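Local coordinates for protein malonyl CoA-ACP transacylase (Xanthomonas oryzae pv. oryzae, PDB 3K89) that probably catalyses transfer of the malonyl group from malonyl-CoA to holo-acyl carrier protein, with release of free CoA, at residues G96-L101 against H114-R119; G120-A125 against A211-E216. All coordinates share one frame; numbering follows the deposited sequence.

Contact 1 of 2, residues G96-L101 against H114-R119; sequences GEYTAL and HLVRLR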
ATOM      1  N   GLY A  96       1.594   1.401   1.781  1.00  8.70           N
ATOM      2  CA  GLY A  96       2.871   1.589   1.084  1.00  8.51           C
ATOM      3  C   GLY A  96       3.287   3.034   0.903  1.00  8.03           C
ATOM      4  O   GLY A  96       4.468   3.320   0.742  1.00  8.02           O
ATOM      5  N   GLU A  97       2.329   3.947   0.890  1.00  7.97           N
ATOM      6  CA  GLU A  97       2.656   5.373   0.812  1.00  8.15           C
ATOM      7  C   GLU A  97       3.468   5.800   2.043  1.00  8.59           C
ATOM      8  O   GLU A  97       4.350   6.669   1.964  1.00  9.24           O
ATOM      9  CB  GLU A  97       1.356   6.167   0.696  1.00  7.36           C
ATOM     10  CG  GLU A  97       1.502   7.659   0.439  1.00  9.54           C
ATOM     11  CD  GLU A  97       0.235   8.219  -0.176  1.00  9.70           C
ATOM     12  OE1 GLU A  97      -0.296   7.585  -1.112  1.00 10.53           O
ATOM     13  OE2 GLU A  97      -0.234   9.290   0.267  1.00 10.28           O
ATOM     14  N   TYR A  98       3.169   5.196   3.194  1.00  8.37           N
ATOM     15  CA  TYR A  98       3.954   5.492   4.398  1.00  8.83           C
ATOM     16  C   TYR A  98       5.354   4.908   4.306  1.00  9.19           C
ATOM     17  O   TYR A  98       6.341   5.544   4.701  1.00  9.10           O
ATOM     18  CB  TYR A  98       3.212   4.931   5.623  1.00  9.06           C
ATOM     19  CG  TYR A  98       1.935   5.697   5.901  1.00  9.51           C
ATOM     20  CD1 TYR A  98       0.733   5.392   5.230  1.00  8.24           C
ATOM     21  CD2 TYR A  98       1.921   6.697   6.870  1.00  8.36           C
ATOM     22  CE1 TYR A  98      -0.429   6.117   5.470  1.00  9.67           C
ATOM     23  CE2 TYR A  98       0.771   7.415   7.129  1.00  8.89           C
ATOM     24  CZ  TYR A  98      -0.396   7.119   6.434  1.00  9.28           C
ATOM     25  OH  TYR A  98      -1.517   7.845   6.708  1.00 10.11           O
ATOM     26  N   THR A  99       5.445   3.698   3.768  1.00  9.04           N
ATOM     27  CA  THR A  99       6.753   3.099   3.524  1.00  9.26           C
ATOM     28  C   THR A  99       7.576   4.029   2.627  1.00  9.03           C
ATOM     29  O   THR A  99       8.760   4.248   2.899  1.00 10.24           O
ATOM     30  CB  THR A  99       6.600   1.718   2.887  1.00  8.71           C
ATOM     31  OG1 THR A  99       5.555   0.994   3.575  1.00  8.26           O
ATOM     32  CG2 THR A  99       7.906   0.941   3.000  1.00  9.39           C
ATOM     33  N   ALA A 100       6.952   4.576   1.583  1.00  9.59           N
ATOM     34  CA  ALA A 100       7.621   5.511   0.658  1.00  9.54           C
ATOM     35  C   ALA A 100       8.129   6.751   1.395  1.00  9.93           C
ATOM     36  O   ALA A 100       9.248   7.212   1.144  1.00  9.42           O
ATOM     37  CB  ALA A 100       6.693   5.897  -0.461  1.00  9.30           C
ATOM     38  N   LEU A 101       7.319   7.266   2.318  1.00  9.38           N
ATOM     39  CA  LEU A 101       7.709   8.456   3.069  1.00 10.08           C
ATOM     40  C   LEU A 101       8.891   8.170   3.999  1.00 10.11           C
ATOM     41  O   LEU A 101       9.745   9.043   4.195  1.00 10.38           O
ATOM     42  CB  LEU A 101       6.519   9.052   3.827  1.00  9.88           C
ATOM     43  CG  LEU A 101       5.498   9.691   2.882  1.00 11.20           C
ATOM     44  CD1 LEU A 101       4.166   9.876   3.608  1.00 12.12           C
ATOM     45  CD2 LEU A 101       5.979  11.039   2.353  1.00 10.04           C
ATOM     46  N   HIS A 114       5.328   3.292  14.320  1.00 11.81           N
ATOM     47  CA  HIS A 114       4.354   3.696  15.351  1.00 12.66           C
ATOM     48  C   HIS A 114       3.082   4.242  14.696  1.00 11.97           C
ATOM     49  O   HIS A 114       1.950   3.861  15.059  1.00 12.16           O
ATOM     50  CB  HIS A 114       4.980   4.741  16.276  1.00 13.83           C
ATOM     51  CG  HIS A 114       4.010   5.354  17.240  1.00 17.64           C
ATOM     52  ND1 HIS A 114       3.364   4.621  18.212  1.00 23.16           N
ATOM     53  CD2 HIS A 114       3.599   6.634  17.396  1.00 22.84           C
ATOM     54  CE1 HIS A 114       2.584   5.421  18.917  1.00 24.17           C
ATOM     55  NE2 HIS A 114       2.711   6.649  18.443  1.00 23.60           N
ATOM     56  N   LEU A 115       3.268   5.107  13.706  1.00 11.09           N
ATOM     57  CA  LEU A 115       2.152   5.773  13.077  1.00 10.88           C
ATOM     58  C   LEU A 115       1.197   4.794  12.386  1.00 11.18           C
ATOM     59  O   LEU A 115      -0.013   4.960  12.464  1.00 12.09           O
ATOM     60  CB  LEU A 115       2.660   6.819  12.082  1.00 10.66           C
ATOM     61  CG  LEU A 115       1.607   7.654  11.341  1.00 11.97           C
ATOM     62  CD1 LEU A 115       0.703   8.417  12.311  1.00 12.43           C
ATOM     63  CD2 LEU A 115       2.282   8.608  10.352  1.00 12.67           C
ATOM     64  N   VAL A 116       1.741   3.804  11.688  1.00 10.76           N
ATOM     65  CA  VAL A 116       0.863   2.880  10.964  1.00 10.76           C
ATOM     66  C   VAL A 116       0.240   1.817  11.864  1.00 11.18           C
ATOM     67  O   VAL A 116      -0.829   1.296  11.540  1.00 11.52           O
ATOM     68  CB  VAL A 116       1.510   2.287   9.690  1.00 10.32           C
ATOM     69  CG1 VAL A 116       1.969   3.419   8.756  1.00 11.27           C
ATOM     70  CG2 VAL A 116       2.664   1.328  10.050  1.00 10.08           C
ATOM     71  N   ARG A 117       0.880   1.504  12.994  1.00 11.61           N
ATOM     72  CA  ARG A 117       0.179   0.722  14.023  1.00 12.60           C
ATOM     73  C   ARG A 117      -1.072   1.501  14.476  1.00 12.61           C
ATOM     74  O   ARG A 117      -2.173   0.924  14.543  1.00 12.90           O
ATOM     75  CB  ARG A 117       1.097   0.400  15.214  1.00 12.90           C
ATOM     76  CG  ARG A 117       0.363  -0.300  16.386  1.00 15.86           C
ATOM     77  CD  ARG A 117       0.686  -1.762  16.460  1.00 19.27           C
ATOM     78  NE  ARG A 117      -0.180  -2.490  17.404  1.00 20.34           N
ATOM     79  CZ  ARG A 117       0.133  -2.783  18.668  1.00 19.52           C
ATOM     80  NH1 ARG A 117       1.296  -2.413  19.193  1.00 20.93           N
ATOM     81  NH2 ARG A 117      -0.743  -3.460  19.418  1.00 20.52           N
ATOM     82  N   LEU A 118      -0.911   2.798  14.740  1.00 12.26           N
ATOM     83  CA  LEU A 118      -2.047   3.661  15.103  1.00 12.46           C
ATOM     84  C   LEU A 118      -3.057   3.732  13.967  1.00 12.56           C
ATOM     85  O   LEU A 118      -4.262   3.602  14.197  1.00 12.49           O
ATOM     86  CB  LEU A 118      -1.601   5.070  15.494  1.00 13.06           C
ATOM     87  CG  LEU A 118      -0.801   5.222  16.784  1.00 15.05           C
ATOM     88  CD1 LEU A 118      -0.478   6.691  16.992  1.00 15.81           C
ATOM     89  CD2 LEU A 118      -1.561   4.649  17.988  1.00 16.73           C
ATOM     90  N   ARG A 119      -2.569   3.905  12.732  1.00 11.51           N
ATOM     91  CA  ARG A 119      -3.466   3.955  11.571  1.00 11.00           C
ATOM     92  C   ARG A 119      -4.364   2.713  11.503  1.00 11.35           C
ATOM     93  O   ARG A 119      -5.595   2.831  11.383  1.00 11.93           O
ATOM     94  CB  ARG A 119      -2.645   4.111  10.268  1.00 10.54           C
ATOM     95  CG  ARG A 119      -3.476   4.229   8.973  1.00 10.42           C
ATOM     96  CD  ARG A 119      -2.521   4.541   7.817  1.00  9.84           C
ATOM     97  NE  ARG A 119      -3.171   4.626   6.498  1.00  8.52           N
ATOM     98  CZ  ARG A 119      -3.366   3.594   5.673  1.00  8.55           C
ATOM     99  NH1 ARG A 119      -3.031   2.365   6.048  1.00  8.89           N
ATOM    100  NH2 ARG A 119      -3.912   3.793   4.463  1.00  9.97           N
TER
HETATM  101  O   HOH W   1      -3.794   7.387   5.272  1.00  9.71           O
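Y98 and R119 meet between an antiparallel pair of helices behind the probable nucleophile elbow, a worked example of two backbones too far apart to touch and joined through side chains. The two short helical segments run nearly antiparallel, at 166°, with their axes 10.9 Å apart. V116 CG1 sits obliquely to the ring at its CB end, 3.7 Å from Y98 CG, while L115 CD2 meets the ring edge, 3.8 Å from Y98 CE2. R119 has CG anti to the backbone N (chi1 -178°) and stays extended as far as NE, which carries its CD and NE across the outer end of the ring, by CE1, CZ and OH. There R119 NE lies obliquely 3.3 Å from Y98 CE1, and the guanidinium and ring planes are turned 54° apart. No direct hydrogen bond joins the pair; a water accepts from both, 2.7 Å from Y98 OH and 3.1 Å from R119 NE, lying in the plane of each group. The remaining nitrogens of R119 are held by Q65, Q252 and S94, the predicted nucleophile. Such an arginine beside the probable GxSxG elbow is consistent with the malonyl-recognition site of FabD-type acyltransferases.

Contact 2 of 2, residues G120-A125 against A211-E216; sequences GQFMQA and ANQLGE
The ring of F122 carries Q213 CB over one face, almost above its centre: the carbon stands 3.7 Å from the centroid and only 12° off the ring normal, a CH-pi contact. The motif is helix-helix packing, in which helix 109-126, leading into the small ferredoxin-like subdomain, lies against helix 208-219, which follows that subdomain in the chain. The backbone N of L214 approaches the ring obliquely, 3.7 Å from F122 CD2. The Q213 amide is tilted 30° from the ring plane, with NE2 3.8 Å from F122 CD1 and OE1 close to F122 CB. F122 thus lies against the backbone and CB atoms of the partner helix, where F122 CE2 comes within 3.6 Å of Q213 O. It also touches A210 and A217 of that helix, one on the turn before Q213 and one on the turn after. L214 adds a looser apolar contact through CB, at 4.4 Å from F122 CD2. With CG beside its backbone N (chi1 -67°) and the chain extended beyond, Q213 brings its amide back toward the backbone of helix 109-126. One water also bridges the two helices there, donating to F122 O at 2.7 Å and to Q213 OE1 at 2.6 Å.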
ATOM      1  N   GLY A 120      -3.769   1.533  11.626  1.00 10.86           N
ATOM      2  CA  GLY A 120      -4.517   0.282  11.650  1.00 11.61           C
ATOM      3  C   GLY A 120      -5.501   0.219  12.803  1.00 12.53           C
ATOM      4  O   GLY A 120      -6.627  -0.203  12.609  1.00 13.22           O
ATOM      5  N   GLN A 121      -5.080   0.663  13.985  1.00 13.38           N
ATOM      6  CA  GLN A 121      -5.988   0.676  15.149  1.00 13.91           C
ATOM      7  C   GLN A 121      -7.213   1.555  14.922  1.00 14.14           C
ATOM      8  O   GLN A 121      -8.352   1.156  15.216  1.00 14.06           O
ATOM      9  CB  GLN A 121      -5.237   1.105  16.420  1.00 13.95           C
ATOM     10  CG  GLN A 121      -4.303   0.022  16.940  1.00 16.02           C
ATOM     11  CD  GLN A 121      -3.448   0.469  18.138  1.00 18.58           C
ATOM     12  OE1 GLN A 121      -3.384   1.653  18.476  1.00 22.02           O
ATOM     13  NE2 GLN A 121      -2.783  -0.493  18.776  1.00 20.32           N
ATOM     14  N   PHE A 122      -6.990   2.754  14.394  1.00 13.17           N
ATOM     15  CA  PHE A 122      -8.088   3.686  14.175  1.00 13.80           C
ATOM     16  C   PHE A 122      -9.037   3.108  13.140  1.00 13.82           C
ATOM     17  O   PHE A 122     -10.259   3.220  13.296  1.00 14.04           O
ATOM     18  CB  PHE A 122      -7.607   5.059  13.698  1.00 13.70           C
ATOM     19  CG  PHE A 122      -6.671   5.771  14.657  1.00 15.28           C
ATOM     20  CD1 PHE A 122      -6.783   5.593  16.035  1.00 18.22           C
ATOM     21  CD2 PHE A 122      -5.712   6.658  14.172  1.00 17.82           C
ATOM     22  CE1 PHE A 122      -5.911   6.265  16.909  1.00 19.89           C
ATOM     23  CE2 PHE A 122      -4.849   7.337  15.033  1.00 17.75           C
ATOM     24  CZ  PHE A 122      -4.953   7.144  16.398  1.00 18.33           C
ATOM     25  N   MET A 123      -8.473   2.522  12.080  1.00 13.75           N
ATOM     26  CA  MET A 123      -9.276   1.925  11.005  1.00 14.16           C
ATOM     27  C   MET A 123     -10.127   0.775  11.525  1.00 15.50           C
ATOM     28  O   MET A 123     -11.315   0.674  11.192  1.00 15.13           O
ATOM     29  CB  MET A 123      -8.375   1.436   9.872  1.00 14.12           C
ATOM     30  CG  MET A 123      -7.710   2.576   9.108  1.00 13.33           C
ATOM     31  SD  MET A 123      -6.338   2.014   8.071  1.00 14.16           S
ATOM     32  CE  MET A 123      -7.216   1.442   6.621  1.00 17.55           C
ATOM     33  N   GLN A 124      -9.520  -0.079  12.343  1.00 15.41           N
ATOM     34  CA  GLN A 124     -10.212  -1.248  12.870  1.00 17.50           C
ATOM     35  C   GLN A 124     -11.364  -0.853  13.781  1.00 17.83           C
ATOM     36  O   GLN A 124     -12.431  -1.476  13.737  1.00 18.02           O
ATOM     37  CB  GLN A 124      -9.235  -2.171  13.594  1.00 17.28           C
ATOM     38  CG  GLN A 124      -9.806  -3.542  13.930  1.00 21.77           C
ATOM     39  CD  GLN A 124      -9.884  -4.450  12.714  1.00 24.43           C
ATOM     40  OE1 GLN A 124      -8.852  -4.877  12.177  1.00 26.58           O
ATOM     41  NE2 GLN A 124     -11.105  -4.754  12.274  1.00 26.46           N
ATOM     42  N   ALA A 125     -11.145   0.187  14.579  1.00 18.68           N
ATOM     43  CA  ALA A 125     -12.140   0.669  15.536  1.00 20.10           C
ATOM     44  C   ALA A 125     -13.315   1.336  14.838  1.00 21.52           C
ATOM     45  O   ALA A 125     -14.432   1.365  15.379  1.00 21.16           O
ATOM     46  CB  ALA A 125     -11.502   1.627  16.518  1.00 19.88           C
ATOM     47  N   ALA A 211      -9.720   9.086   9.994  1.00 14.60           N
ATOM     48  CA  ALA A 211      -8.816  10.017   9.293  1.00 14.78           C
ATOM     49  C   ALA A 211      -8.471  11.237  10.138  1.00 15.38           C
ATOM     50  O   ALA A 211      -7.329  11.709  10.126  1.00 15.50           O
ATOM     51  CB  ALA A 211      -9.409  10.443   7.947  1.00 15.11           C
ATOM     52  N   ASN A 212      -9.454  11.764  10.869  1.00 15.49           N
ATOM     53  CA  ASN A 212      -9.172  12.864  11.797  1.00 16.48           C
ATOM     54  C   ASN A 212      -8.260  12.452  12.943  1.00 15.60           C
ATOM     55  O   ASN A 212      -7.338  13.193  13.307  1.00 16.51           O
ATOM     56  CB  ASN A 212     -10.475  13.495  12.289  1.00 17.54           C
ATOM     57  CG  ASN A 212     -11.209  14.215  11.170  1.00 20.27           C
ATOM     58  OD1 ASN A 212     -10.596  14.669  10.197  1.00 24.59           O
ATOM     59  ND2 ASN A 212     -12.534  14.299  11.286  1.00 24.34           N
ATOM     60  N   GLN A 213      -8.472  11.255  13.468  1.00 14.93           N
ATOM     61  CA  GLN A 213      -7.616  10.706  14.513  1.00 15.07           C
ATOM     62  C   GLN A 213      -6.190  10.570  13.986  1.00 14.24           C
ATOM     63  O   GLN A 213      -5.228  10.925  14.670  1.00 14.62           O
ATOM     64  CB  GLN A 213      -8.113   9.348  14.979  1.00 16.04           C
ATOM     65  CG  GLN A 213      -9.441   9.385  15.711  1.00 18.02           C
ATOM     66  CD  GLN A 213      -9.903   7.998  16.036  1.00 23.32           C
ATOM     67  OE1 GLN A 213     -10.358   7.260  15.159  1.00 24.85           O
ATOM     68  NE2 GLN A 213      -9.749   7.605  17.294  1.00 26.14           N
ATOM     69  N   LEU A 214      -6.089  10.054  12.761  1.00 13.28           N
ATOM     70  CA  LEU A 214      -4.806   9.914  12.074  1.00 12.26           C
ATOM     71  C   LEU A 214      -4.110  11.259  11.961  1.00 12.31           C
ATOM     72  O   LEU A 214      -2.918  11.362  12.267  1.00 11.72           O
ATOM     73  CB  LEU A 214      -5.009   9.306  10.679  1.00 12.01           C
ATOM     74  CG  LEU A 214      -3.752   9.127   9.809  1.00 13.90           C
ATOM     75  CD1 LEU A 214      -2.850   8.094  10.408  1.00 16.89           C
ATOM     76  CD2 LEU A 214      -4.158   8.720   8.398  1.00 16.61           C
ATOM     77  N   GLY A 215      -4.842  12.280  11.505  1.00 12.11           N
ATOM     78  CA  GLY A 215      -4.280  13.624  11.392  1.00 13.09           C
ATOM     79  C   GLY A 215      -3.691  14.121  12.696  1.00 13.77           C
ATOM     80  O   GLY A 215      -2.616  14.719  12.706  1.00 13.39           O
ATOM     81  N   GLU A 216      -4.402  13.897  13.797  1.00 14.00           N
ATOM     82  CA  GLU A 216      -3.876  14.317  15.104  1.00 16.13           C
ATOM     83  C   GLU A 216      -2.609  13.545  15.503  1.00 15.56           C
ATOM     84  O   GLU A 216      -1.678  14.122  16.070  1.00 15.98           O
ATOM     85  CB  GLU A 216      -4.954  14.190  16.183  1.00 16.81           C
ATOM     86  CG  GLU A 216      -6.167  15.096  15.910  1.00 21.12           C
ATOM     87  CD  GLU A 216      -7.269  14.956  16.954  1.00 29.22           C
ATOM     88  OE1 GLU A 216      -8.352  15.547  16.751  1.00 31.97           O
ATOM     89  OE2 GLU A 216      -7.057  14.257  17.972  1.00 32.41           O
TER
HETATM   90  O   HOH W   2     -11.562   4.975  14.880  1.00 21.47           O

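Overall arrangement
Both contacts draw on helix 109-126, used on successive turns. Contact 1 is wholly buried and lies close to the predicted catalytic residues, whereas contact 2 lies farther from the centre of the chain and ends in an exposed glutamine. Each is built round one aromatic ring and bridged by one water, but the chemistry differs: an arginine also bonded to Q65, Q252 and the predicted nucleophile S94 in contact 1, a CH-pi contact and a neutral amide in contact 2. The two are continuous, their centres 12 Å apart, because L214 of helix 208-219 reaches back to L115, R119 and Y98. One helix thus meets both the predicted catalytic region and the approach to the subdomain.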